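Local coordinates for protein phosphoethanolamine N-methyltransferase 1 (Haemonchus contortus, PDB 4KRG) that catalyses the S-adenosylmethionine-dependent methylation of phosphoethanolamine, the opening step of the nematode methylation route to phosphocholine, at residues A43-D48 / P220-R225; T302-S307 / N327-E332; E387-I392 / T421-K426. All blocks are in the same frame, centred on the assembly; numbering follows the deposited sequence. Where two conformers were deposited one is given.

Interaction 1 (A43-D48 / P220-R225); sequences ASDRAD and PTYIRR
Asp-48 carries the direct hydrogen bonding of this helix-helix contact through a single oxygen. OD2 takes the backbone N of Thr-221 at 2.9 Å and the Thr-221 hydroxyl, OG1, at 2.6 Å. The two donors come from opposite faces of the carboxylate plane, the hydroxyl 41° out of it. Thr-221 can offer both because its OG1 sits beside its own backbone N (chi1 -60°). The amide belongs to the first turn of helix 220-226, where the helix dipole would probably add to the hold on the acid. A water extends the grip: it donates to Asp-48 OD1 at 2.6 Å and accepts from Arg-224 NH1 at 2.8 Å.

Nonpolar and edge contacts fill in beside these bonds. The Pro-220 ring lies against the same carboxylate, CD 3.5 Å from Asp-48 OD2. Asp-45 brings OD1 to the Tyr-222 ring edge, in its plane and 3.5 Å from CE2, while also salt-bridged to Arg-159.

The helix axes pass 9.1 Å apart at 140°. Helix 70-78 packs on Asp-45 and Arg-46, strand 350-354 meets Ile-223 and Arg-224 through Arg-351, and Tyr-222 touches Trp-129 and Ser-166 of the phosphoethanolamine pocket.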
# COMPACT_ATOMS: atom_id res chain seq x y z
N ALA A 43 17.60 -5.64 -10.02
CA ALA A 43 17.83 -4.22 -10.31
C ALA A 43 16.51 -3.45 -10.48
O ALA A 43 16.38 -2.31 -10.04
CB ALA A 43 18.71 -4.06 -11.53
N SER A 44 15.55 -4.09 -11.13
CA SER A 44 14.27 -3.44 -11.35
C SER A 44 13.51 -3.27 -10.04
O SER A 44 12.90 -2.23 -9.81
CB SER A 44 13.43 -4.18 -12.39
OG SER A 44 13.15 -5.49 -11.97
N ASP A 45 13.57 -4.27 -9.17
CA ASP A 45 12.94 -4.16 -7.85
C ASP A 45 13.58 -3.03 -7.03
O ASP A 45 12.89 -2.19 -6.46
CB ASP A 45 13.04 -5.49 -7.10
CG ASP A 45 12.61 -5.37 -5.64
OD1 ASP A 45 11.42 -5.59 -5.35
OD2 ASP A 45 13.47 -5.07 -4.79
N ARG A 46 14.91 -3.02 -6.99
CA ARG A 46 15.63 -2.02 -6.21
C ARG A 46 15.28 -0.61 -6.69
O ARG A 46 15.05 0.28 -5.87
CB ARG A 46 17.14 -2.29 -6.28
CG ARG A 46 17.98 -1.15 -5.76
CD ARG A 46 19.43 -1.54 -5.63
NE ARG A 46 19.88 -2.48 -6.65
CZ ARG A 46 20.41 -2.12 -7.82
NH1 ARG A 46 20.55 -0.84 -8.12
NH2 ARG A 46 20.79 -3.05 -8.68
N ALA A 47 15.21 -0.43 -8.01
CA ALA A 47 14.84 0.86 -8.60
C ALA A 47 13.41 1.26 -8.27
O ALA A 47 13.14 2.43 -7.99
CB ALA A 47 15.07 0.84 -10.10
N ASP A 48 12.48 0.30 -8.29
CA ASP A 48 11.10 0.55 -7.87
C ASP A 48 11.04 1.12 -6.46
O ASP A 48 10.30 2.05 -6.18
CB ASP A 48 10.29 -0.75 -7.89
CG ASP A 48 9.95 -1.22 -9.29
OD1 ASP A 48 10.05 -0.43 -10.25
OD2 ASP A 48 9.57 -2.40 -9.42
N PRO A 220 6.05 -2.74 -8.58
CA PRO A 220 5.80 -2.98 -10.01
C PRO A 220 6.45 -4.24 -10.57
O PRO A 220 5.79 -4.99 -11.29
CB PRO A 220 6.37 -1.72 -10.68
CG PRO A 220 6.18 -0.67 -9.65
CD PRO A 220 6.44 -1.33 -8.33
N THR A 221 7.72 -4.46 -10.26
CA THR A 221 8.45 -5.65 -10.72
C THR A 221 7.78 -6.97 -10.34
O THR A 221 7.80 -7.94 -11.11
CB THR A 221 9.88 -5.64 -10.17
OG1 THR A 221 10.55 -4.46 -10.64
CG2 THR A 221 10.65 -6.87 -10.62
N TYR A 222 7.18 -7.02 -9.15
CA TYR A 222 6.52 -8.25 -8.71
C TYR A 222 5.17 -8.48 -9.36
O TYR A 222 4.70 -9.61 -9.45
CB TYR A 222 6.46 -8.33 -7.19
CG TYR A 222 7.73 -8.93 -6.65
CD1 TYR A 222 7.82 -10.30 -6.44
CD2 TYR A 222 8.85 -8.16 -6.40
CE1 TYR A 222 8.98 -10.87 -5.98
CE2 TYR A 222 10.03 -8.72 -5.94
CZ TYR A 222 10.08 -10.08 -5.72
OH TYR A 222 11.24 -10.66 -5.26
N ILE A 223 4.54 -7.41 -9.84
CA ILE A 223 3.34 -7.60 -10.64
C ILE A 223 3.75 -8.08 -12.03
O ILE A 223 3.24 -9.10 -12.51
CB ILE A 223 2.51 -6.32 -10.74
CG1 ILE A 223 1.93 -5.97 -9.37
CG2 ILE A 223 1.39 -6.50 -11.77
CD1 ILE A 223 1.20 -4.65 -9.34
N ARG A 224 4.67 -7.37 -12.68
CA ARG A 224 5.01 -7.67 -14.07
C ARG A 224 5.60 -9.05 -14.25
O ARG A 224 5.27 -9.76 -15.20
CB ARG A 224 5.98 -6.65 -14.64
CG ARG A 224 5.41 -5.26 -14.79
CD ARG A 224 6.30 -4.44 -15.71
NE ARG A 224 7.71 -4.56 -15.36
CZ ARG A 224 8.29 -3.87 -14.39
NH1 ARG A 224 7.57 -3.01 -13.68
NH2 ARG A 224 9.58 -4.02 -14.13
N ARG A 225 6.49 -9.44 -13.35
CA ARG A 225 7.26 -10.67 -13.53
C ARG A 225 6.82 -11.83 -12.66
O ARG A 225 7.15 -12.98 -12.96
CB ARG A 225 8.75 -10.38 -13.35
CG ARG A 225 9.25 -9.35 -14.32
CD ARG A 225 10.73 -9.11 -14.21
NE ARG A 225 11.19 -8.18 -15.24
CZ ARG A 225 12.16 -8.44 -16.11
NH1 ARG A 225 12.82 -9.59 -16.05
NH2 ARG A 225 12.50 -7.53 -17.02
O HOH W 1 9.69 -1.56 -12.51

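Interaction 2 (T302-S307 / N327-E332); sequences TPRQRS and NVETKE
Arg-304 and Glu-329 form a buried, two-pronged salt bridge where two parallel neighbouring strands, 297-302 and 324-329, run out at their C-terminal ends. The guanidinium NE stands 2.8 Å from Glu-329 OE1, and NH2 lies 2.7 Å from OE2. As hydrogen bonds both are weak, for all their shortness, because they are strongly bent; the two flat groups are turned 49° against each other, and charge probably does most of the holding. Glu-329 bends at chi2 (-91°) to bring its carboxylate alongside the NE/NH2 side of the guanidinium, and the arginine chain runs extended from CG to NE. Ser-338 of the following helix gives OE2 a further hydrogen bond. Next to this pair the strands are joined by a nearly straight bond from Thr-302 N to Val-328 O of 3.0 Å.

The other side of the contact is looser and more open to solvent. There Lys-331, at the N-cap position of helix 332-345, folds its chain back so that NZ donates to Pro-303 O at 2.8 Å. Lys-331 CE rests 3.2 Å from Arg-304 O. Pro-303 CB merely brushes Thr-330 OG1 at 3.8 Å, and Gln-305 sends its side chain off into exposed surroundings.

In class I methyltransferases an acid at the end of the second strand commonly holds the cofactor ribose, and a glycine-rich loop follows the first. Here the loop after the first strand supplies an arginine that occupies the acid, consistent with S-adenosylhomocysteine being found in the first methyltransferase domain and not here.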
# COMPACT_ATOMS: atom_id res chain seq x y z
N THR A 302 -12.43 5.08 -5.84
CA THR A 302 -13.58 4.46 -5.16
C THR A 302 -13.43 4.47 -3.64
O THR A 302 -12.84 3.56 -3.06
CB THR A 302 -13.83 3.02 -5.67
OG1 THR A 302 -12.67 2.22 -5.44
CG2 THR A 302 -14.14 3.01 -7.15
N PRO A 303 -13.98 5.50 -2.97
CA PRO A 303 -13.83 5.64 -1.52
C PRO A 303 -14.72 4.68 -0.73
O PRO A 303 -14.43 4.41 0.44
CB PRO A 303 -14.26 7.08 -1.26
CG PRO A 303 -15.23 7.37 -2.37
CD PRO A 303 -14.69 6.65 -3.56
N ARG A 304 -15.78 4.18 -1.37
CA ARG A 304 -16.71 3.24 -0.74
C ARG A 304 -17.20 3.73 0.62
O ARG A 304 -17.02 3.05 1.63
CB ARG A 304 -16.07 1.86 -0.60
CG ARG A 304 -15.59 1.25 -1.92
CD ARG A 304 -14.78 0.00 -1.65
NE ARG A 304 -14.04 -0.46 -2.82
CZ ARG A 304 -14.03 -1.72 -3.24
NH1 ARG A 304 -14.71 -2.64 -2.58
NH2 ARG A 304 -13.33 -2.06 -4.31
N GLN A 305 -17.81 4.91 0.64
CA GLN A 305 -18.32 5.48 1.87
C GLN A 305 -19.72 4.99 2.20
O GLN A 305 -19.97 4.47 3.29
CB GLN A 305 -18.31 7.01 1.82
CG GLN A 305 -18.90 7.61 3.08
CD GLN A 305 -19.05 9.11 3.02
OE1 GLN A 305 -18.42 9.84 3.79
NE2 GLN A 305 -19.92 9.59 2.13
N ARG A 306 -20.64 5.16 1.26
CA ARG A 306 -22.03 4.77 1.49
C ARG A 306 -22.17 3.26 1.63
O ARG A 306 -23.03 2.78 2.36
CB ARG A 306 -22.92 5.29 0.35
CG ARG A 306 -24.39 4.96 0.50
CD ARG A 306 -24.97 5.51 1.79
NE ARG A 306 -24.72 6.94 1.93
CZ ARG A 306 -24.98 7.65 3.02
NH1 ARG A 306 -25.50 7.06 4.08
NH2 ARG A 306 -24.71 8.95 3.04
N SER A 307 -21.32 2.52 0.94
CA SER A 307 -21.45 1.08 0.88
C SER A 307 -20.16 0.45 0.40
O SER A 307 -19.49 1.01 -0.46
CB SER A 307 -22.57 0.70 -0.09
OG SER A 307 -22.46 -0.66 -0.48
N ASN A 327 -6.59 2.23 -9.66
CA ASN A 327 -7.79 2.39 -8.85
C ASN A 327 -7.37 2.70 -7.42
O ASN A 327 -6.71 1.90 -6.76
CB ASN A 327 -8.60 1.09 -8.91
CG ASN A 327 -9.93 1.16 -8.15
OD1 ASN A 327 -10.16 2.02 -7.30
ND2 ASN A 327 -10.80 0.21 -8.45
N VAL A 328 -7.77 3.88 -6.96
CA VAL A 328 -7.48 4.36 -5.61
C VAL A 328 -8.55 3.87 -4.65
O VAL A 328 -9.74 4.03 -4.93
CB VAL A 328 -7.47 5.90 -5.56
CG1 VAL A 328 -7.08 6.39 -4.19
CG2 VAL A 328 -6.52 6.45 -6.61
N GLU A 329 -8.13 3.27 -3.54
CA GLU A 329 -9.05 2.89 -2.46
C GLU A 329 -8.68 3.72 -1.23
O GLU A 329 -7.51 4.08 -1.04
CB GLU A 329 -8.91 1.39 -2.16
CG GLU A 329 -9.13 0.46 -3.36
CD GLU A 329 -10.58 0.00 -3.52
OE1 GLU A 329 -11.47 0.59 -2.87
OE2 GLU A 329 -10.82 -0.95 -4.28
N THR A 330 -9.65 4.01 -0.37
CA THR A 330 -9.37 4.75 0.86
C THR A 330 -9.70 3.95 2.12
O THR A 330 -9.41 4.39 3.23
CB THR A 330 -10.08 6.12 0.91
OG1 THR A 330 -11.49 5.92 1.02
CG2 THR A 330 -9.77 6.93 -0.33
N LYS A 331 -10.32 2.79 1.94
CA LYS A 331 -10.64 1.91 3.06
C LYS A 331 -9.68 0.72 3.08
O LYS A 331 -9.71 -0.12 2.18
CB LYS A 331 -12.08 1.41 2.96
CG LYS A 331 -13.13 2.51 2.76
CD LYS A 331 -13.68 3.03 4.08
CE LYS A 331 -14.94 3.87 3.89
NZ LYS A 331 -14.68 5.15 3.17
N GLU A 332 -8.83 0.65 4.11
CA GLU A 332 -7.79 -0.38 4.20
C GLU A 332 -8.28 -1.81 3.95
O GLU A 332 -7.64 -2.56 3.21
CB GLU A 332 -7.08 -0.33 5.56
CG GLU A 332 -6.29 0.94 5.80
CD GLU A 332 -7.09 2.01 6.54
OE1 GLU A 332 -8.33 1.99 6.47
OE2 GLU A 332 -6.46 2.87 7.20

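Interaction 3 (E387-I392 / T421-K426); sequences ESINSI and TTCGFK
With CG1 of Ile-389 beside its backbone N (chi1 -64°), the CG2 branch is left anti to that N and points across to Cys-423 and Phe-425. Phe-425 in turn swings its ring beside its backbone N (chi1 -66°), and the two side chains meet at about a right angle. The contact belongs to the second class I methyltransferase-like, Rossmann-type fold of the chain: the short helix 386-390 follows strand 372-378 and precedes strand 400-408 in the chain, and residues 421-426 end helix 413-422 and lead into strand 428-432.

The apolar heart is small. Ile-389 CG2 stands 3.6 Å from Phe-425 CE2, reaching the ring at its edge and in its plane, so the methyl does not sit over a face. The same CG2 lies 3.9 Å from Cys-423 CB. Around this buried group, Ile-389 also touches Leu-380 and Leu-381, and Phe-425 packs on Met-420 and Leu-466.

Toward the more exposed Asn-390 the two chains come close in backbone and CB alike. Asn-390 CA and Cys-423 CA are 4.3 Å apart, and the CB atoms of the same two residues 4.2 Å apart. Cys-423 is the first residue to leave the helix, and Gly-424 then takes a positive phi of 97°, a conformation suited to a residue without a side chain; the chain turns here, and Phe-425, the next residue, is buried again.

One residue on from Asn-390, Ser-391 folds back on Ser-388 O, which accepts both Ser-391 N at 3.2 Å and Ser-391 OG at 2.6 Å, the two donors arriving from the same face of the carbonyl.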
# COMPACT_ATOMS: atom_id res chain seq x y z
N GLU A 387 -11.74 22.06 -3.36
CA GLU A 387 -10.30 22.25 -3.47
C GLU A 387 -9.59 21.00 -4.01
O GLU A 387 -8.75 21.10 -4.89
CB GLU A 387 -9.70 22.69 -2.13
CG GLU A 387 -8.20 22.93 -2.19
CD GLU A 387 -7.70 23.87 -1.10
OE1 GLU A 387 -8.48 24.74 -0.65
OE2 GLU A 387 -6.52 23.75 -0.71
N SER A 388 -9.96 19.81 -3.52
CA SER A 388 -9.35 18.56 -3.97
C SER A 388 -9.79 18.18 -5.38
O SER A 388 -9.00 17.70 -6.19
CB SER A 388 -9.71 17.40 -3.02
OG SER A 388 -9.07 17.52 -1.77
N ILE A 389 -11.07 18.38 -5.66
CA ILE A 389 -11.60 18.04 -6.97
C ILE A 389 -10.99 18.92 -8.05
O ILE A 389 -10.61 18.45 -9.12
CB ILE A 389 -13.14 18.13 -6.99
CG1 ILE A 389 -13.74 17.09 -6.04
CG2 ILE A 389 -13.66 17.92 -8.40
CD1 ILE A 389 -15.25 17.08 -6.00
N ASN A 390 -10.86 20.21 -7.76
CA ASN A 390 -10.25 21.13 -8.70
C ASN A 390 -8.82 20.74 -9.08
O ASN A 390 -8.35 21.06 -10.17
CB ASN A 390 -10.28 22.55 -8.15
CG ASN A 390 -9.86 23.58 -9.17
OD1 ASN A 390 -10.50 23.71 -10.22
ND2 ASN A 390 -8.80 24.33 -8.87
N SER A 391 -8.14 20.03 -8.20
CA SER A 391 -6.75 19.68 -8.43
C SER A 391 -6.58 18.40 -9.23
O SER A 391 -5.46 18.00 -9.55
CB SER A 391 -6.00 19.56 -7.10
OG SER A 391 -6.61 18.60 -6.28
N ILE A 392 -7.69 17.74 -9.55
CA ILE A 392 -7.63 16.53 -10.35
C ILE A 392 -6.98 16.81 -11.71
O ILE A 392 -6.18 16.02 -12.21
CB ILE A 392 -9.03 15.90 -10.50
CG1 ILE A 392 -9.43 15.21 -9.19
CG2 ILE A 392 -9.05 14.89 -11.63
CD1 ILE A 392 -10.91 14.85 -9.11
N THR A 421 -18.54 22.99 -12.40
CA THR A 421 -18.12 24.15 -13.19
C THR A 421 -17.14 25.02 -12.39
O THR A 421 -16.23 25.61 -12.96
CB THR A 421 -19.34 24.97 -13.69
OG1 THR A 421 -19.95 24.28 -14.79
CG2 THR A 421 -18.92 26.35 -14.16
N THR A 422 -17.32 25.06 -11.08
CA THR A 422 -16.40 25.78 -10.20
C THR A 422 -15.05 25.05 -10.12
O THR A 422 -13.99 25.67 -10.00
CB THR A 422 -16.98 25.97 -8.78
OG1 THR A 422 -18.23 26.66 -8.87
CG2 THR A 422 -16.03 26.77 -7.91
N CYS A 423 -15.11 23.73 -10.19
CA CYS A 423 -13.92 22.90 -10.07
C CYS A 423 -13.28 22.61 -11.42
O CYS A 423 -12.41 21.75 -11.52
CB CYS A 423 -14.25 21.62 -9.31
SG CYS A 423 -14.74 21.95 -7.61
N GLY A 424 -13.72 23.32 -12.44
CA GLY A 424 -13.03 23.33 -13.71
C GLY A 424 -13.55 22.41 -14.79
O GLY A 424 -12.90 22.23 -15.82
N PHE A 425 -14.72 21.82 -14.59
CA PHE A 425 -15.25 20.91 -15.59
C PHE A 425 -16.06 21.64 -16.66
O PHE A 425 -16.54 22.75 -16.44
CB PHE A 425 -16.07 19.80 -14.95
CG PHE A 425 -15.27 18.87 -14.11
CD1 PHE A 425 -14.54 17.84 -14.68
CD2 PHE A 425 -15.22 19.03 -12.73
CE1 PHE A 425 -13.79 16.98 -13.90
CE2 PHE A 425 -14.47 18.18 -11.94
CZ PHE A 425 -13.76 17.15 -12.53
N LYS A 426 -16.20 21.00 -17.81
CA LYS A 426 -16.93 21.56 -18.94
C LYS A 426 -17.76 20.45 -19.58
O LYS A 426 -17.50 19.27 -19.34
CB LYS A 426 -15.95 22.13 -19.97
CG LYS A 426 -15.32 23.45 -19.57
CD LYS A 426 -14.07 23.74 -20.39
CE LYS A 426 -14.11 23.02 -21.72
NZ LYS A 426 -13.03 23.47 -22.64

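Overall arrangement
The three contacts follow one another along the chain, each closing before the next opens. Interaction 1 lies in the half that binds S-adenosylhomocysteine and phosphoethanolamine, joining helix 38-50 to helix 220-226 beside the pocket. Interactions 2 and 3 share the second Rossmann-like domain, their centres about 20 Å apart: interaction 2 sits at the ends of two central parallel strands, interaction 3 among the peripheral helices. From interaction 1 their centres are about 26 and about 34 Å away. Strand 350-354 links the halves, pairing with strand 324-329 of interaction 2 and touching helix 220-226 of interaction 1. The arrangement fits a di-domain enzyme in which the first domain binds the phosphoethanolamine and S-adenosylhomocysteine.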